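Local coordinates for protein (S)-2-haloacid dehalogenase 4A (Burkholderia cepacia, PDB 2NO4) that catalyses the hydrolytic dehalogenation of short-chain (S)-2-haloalkanoic acids to the corresponding (R)-2-hydroxyalkanoic acids, inverting the configuration of the carbon that bore the halogen, at residues Asn223-Ser226 against Glu227-Pro230. Numbering follows the deposited sequence.
With SO4 (sulfate ion), chain L.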
ATOM      1  N   ASN B 223     -23.805   5.914  -3.716  1.00 25.11           N
ATOM      2  CA  ASN B 223     -23.498   4.595  -4.265  1.00 27.50           C
ATOM      3  C   ASN B 223     -23.311   4.587  -5.781  1.00 24.60           C
ATOM      4  O   ASN B 223     -23.057   3.558  -6.362  1.00 26.56           O
ATOM      5  CB  ASN B 223     -24.537   3.541  -3.805  1.00 26.59           C
ATOM      6  CG  ASN B 223     -25.941   3.773  -4.403  1.00 28.99           C
ATOM      7  OD1 ASN B 223     -26.894   3.082  -4.032  1.00 33.35           O
ATOM      8  ND2 ASN B 223     -26.076   4.747  -5.309  1.00 25.78           N
ATOM      9  N   SER B 224     -23.421   5.756  -6.401  1.00 23.76           N
ATOM     10  CA  SER B 224     -23.376   5.860  -7.829  1.00 22.91           C
ATOM     11  C   SER B 224     -22.965   7.257  -8.195  1.00 23.51           C
ATOM     12  O   SER B 224     -23.356   8.224  -7.530  1.00 21.72           O
ATOM     13  CB  SER B 224     -24.799   5.597  -8.402  1.00 26.54           C
ATOM     14  OG  SER B 224     -24.825   5.879  -9.777  1.00 28.90           O
ATOM     15  N   LEU B 225     -22.252   7.378  -9.315  1.00 21.05           N
ATOM     16  CA  LEU B 225     -21.915   8.692  -9.829  1.00 23.55           C
ATOM     17  C   LEU B 225     -23.185   9.535 -10.178  1.00 24.04           C
ATOM     18  O   LEU B 225     -23.193  10.759 -10.019  1.00 22.85           O
ATOM     19  CB  LEU B 225     -21.048   8.516 -11.072  1.00 23.72           C
ATOM     20  CG  LEU B 225     -19.570   8.131 -10.929  1.00 23.86           C
ATOM     21  CD1 LEU B 225     -19.112   7.569 -12.290  1.00 22.94           C
ATOM     22  CD2 LEU B 225     -18.669   9.300 -10.474  1.00 20.32           C
ATOM     23  N   SER B 226     -24.241   8.881 -10.659  1.00 23.81           N
ATOM     24  CA  SER B 226     -25.519   9.563 -10.923  1.00 27.47           C
ATOM     25  C   SER B 226     -26.070  10.328  -9.705  1.00 27.79           C
ATOM     26  O   SER B 226     -26.743  11.341  -9.862  1.00 28.63           O
ATOM     27  CB  SER B 226     -26.559   8.564 -11.449  1.00 28.22           C
ATOM     28  OG  SER B 226     -26.937   7.662 -10.417  1.00 29.79           O
ATOM     29  N   GLU B 227     -25.773   9.855  -8.499  1.00 28.98           N
ATOM     30  CA  GLU B 227     -26.225  10.523  -7.268  1.00 29.35           C
ATOM     31  C   GLU B 227     -25.513  11.798  -6.939  1.00 28.85           C
ATOM     32  O   GLU B 227     -25.928  12.523  -6.033  1.00 30.27           O
ATOM     33  CB  GLU B 227     -26.151   9.579  -6.075  1.00 30.99           C
ATOM     34  CG  GLU B 227     -26.978   8.328  -6.256  1.00 32.90           C
ATOM     35  CD  GLU B 227     -28.484   8.588  -6.308  1.00 36.51           C
ATOM     36  OE1 GLU B 227     -29.209   7.655  -6.712  1.00 38.28           O
ATOM     37  OE2 GLU B 227     -28.955   9.699  -5.955  1.00 38.54           O
ATOM     38  N   LEU B 228     -24.437  12.077  -7.664  1.00 27.28           N
ATOM     39  CA  LEU B 228     -23.746  13.343  -7.534  1.00 26.99           C
ATOM     40  C   LEU B 228     -24.610  14.447  -8.096  1.00 27.30           C
ATOM     41  O   LEU B 228     -24.442  15.609  -7.730  1.00 28.37           O
ATOM     42  CB  LEU B 228     -22.419  13.321  -8.311  1.00 25.91           C
ATOM     43  CG  LEU B 228     -21.254  12.447  -7.825  1.00 25.88           C
ATOM     44  CD1 LEU B 228     -20.095  12.533  -8.862  1.00 25.08           C
ATOM     45  CD2 LEU B 228     -20.777  12.905  -6.407  1.00 25.12           C
ATOM     46  N   TRP B 229     -25.531  14.097  -9.007  1.00 25.41           N
ATOM     47  CA  TRP B 229     -26.375  15.135  -9.628  1.00 27.21           C
ATOM     48  C   TRP B 229     -27.286  15.868  -8.612  1.00 23.61           C
ATOM     49  O   TRP B 229     -27.222  17.086  -8.520  1.00 25.29           O
ATOM     50  CB  TRP B 229     -27.137  14.594 -10.849  1.00 26.18           C
ATOM     51  CG  TRP B 229     -27.898  15.654 -11.671  1.00 26.46           C
ATOM     52  CD1 TRP B 229     -29.182  15.540 -12.146  1.00 26.25           C
ATOM     53  CD2 TRP B 229     -27.423  16.947 -12.094  1.00 26.99           C
ATOM     54  NE1 TRP B 229     -29.520  16.662 -12.859  1.00 26.26           N
ATOM     55  CE2 TRP B 229     -28.474  17.553 -12.831  1.00 26.15           C
ATOM     56  CE3 TRP B 229     -26.206  17.663 -11.919  1.00 26.87           C
ATOM     57  CZ2 TRP B 229     -28.356  18.840 -13.407  1.00 26.41           C
ATOM     58  CZ3 TRP B 229     -26.089  18.950 -12.482  1.00 26.89           C
ATOM     59  CH2 TRP B 229     -27.173  19.523 -13.221  1.00 27.09           C
ATOM     60  N   PRO B 230     -28.133  15.143  -7.862  1.00 25.64           N
ATOM     61  CA  PRO B 230     -28.890  15.867  -6.828  1.00 24.88           C
ATOM     62  C   PRO B 230     -28.013  16.568  -5.790  1.00 26.64           C
ATOM     63  O   PRO B 230     -28.430  17.591  -5.200  1.00 26.00           O
ATOM     64  CB  PRO B 230     -29.734  14.764  -6.155  1.00 24.74           C
ATOM     65  CG  PRO B 230     -29.146  13.444  -6.614  1.00 23.76           C
ATOM     66  CD  PRO B 230     -28.524  13.716  -7.945  1.00 25.06           C
TER
HETATM   67  S   SO4 L1011     -21.900   4.228 -11.573  1.00 33.71           S
HETATM   68  O1  SO4 L1011     -21.672   4.678 -12.965  1.00 35.52           O
HETATM   69  O2  SO4 L1011     -21.462   2.829 -11.325  1.00 34.15           O
HETATM   70  O3  SO4 L1011     -21.199   5.160 -10.723  1.00 25.94           O
HETATM   71  O4  SO4 L1011     -23.320   4.172 -11.276  1.00 36.80           O
HETATM   72  O   HOH W   1     -27.885   4.867  -7.293  1.00 40.83           O
HETATM   73  O   HOH W   2     -29.658   7.772 -10.172  1.00 38.93           O
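L225 and L228 meet on the buried side of a tight helical turn, where their side chains run alongside one another in the same direction, with CD2 of L225 3.9 Å from CD1 of L228. Both pack against F19 of strand 16-19 and I204 of strand 200-204, and L225 also comes close to T24, a residue thought to matter for catalysis. W229 adds a cation-pi contact with K116, tying the turn to helix 110-119. Backbone bonds between residues three apart wind the turn: E227 N donates to S224 O, L228 N to L225 O (3.0 Å) and W229 N to S226 O, the i+3 to i pattern of a 3-10 turn. The segment follows strand 220-222, an outermost strand of the parallel sheet in the Rossmann-like HAD core, and its later residues belong to helix 228-232. Its opening is an ST turn: with S224 OG anti to the backbone N (chi1 172°), the hydroxyl accepts from S226 N at 3.2 Å. A sulfate, most likely carried over from the crystallisation medium, is gripped at the same end, S224 OG donating to its O4 at 2.7 Å and L225 N to its O3 at 2.8 Å, the latter nearly straight (173°). D109 N and R206 NE bind the same ion, so the start of the turn shares an anion site with two other loops. On the polar side, N223 and E227 are joined through water: N223 ND2 donates to a water at 2.7 Å, which in turn donates to E227 OE1 at 3.1 Å. The amide of N223 is rotated 61° from the plane of the carboxylate of E227, and the direct touch is between N223 ND2 and the aliphatic CG of E227. A second water, hydrogen-bonded to S226 OG, reaches E227 OE1 only weakly.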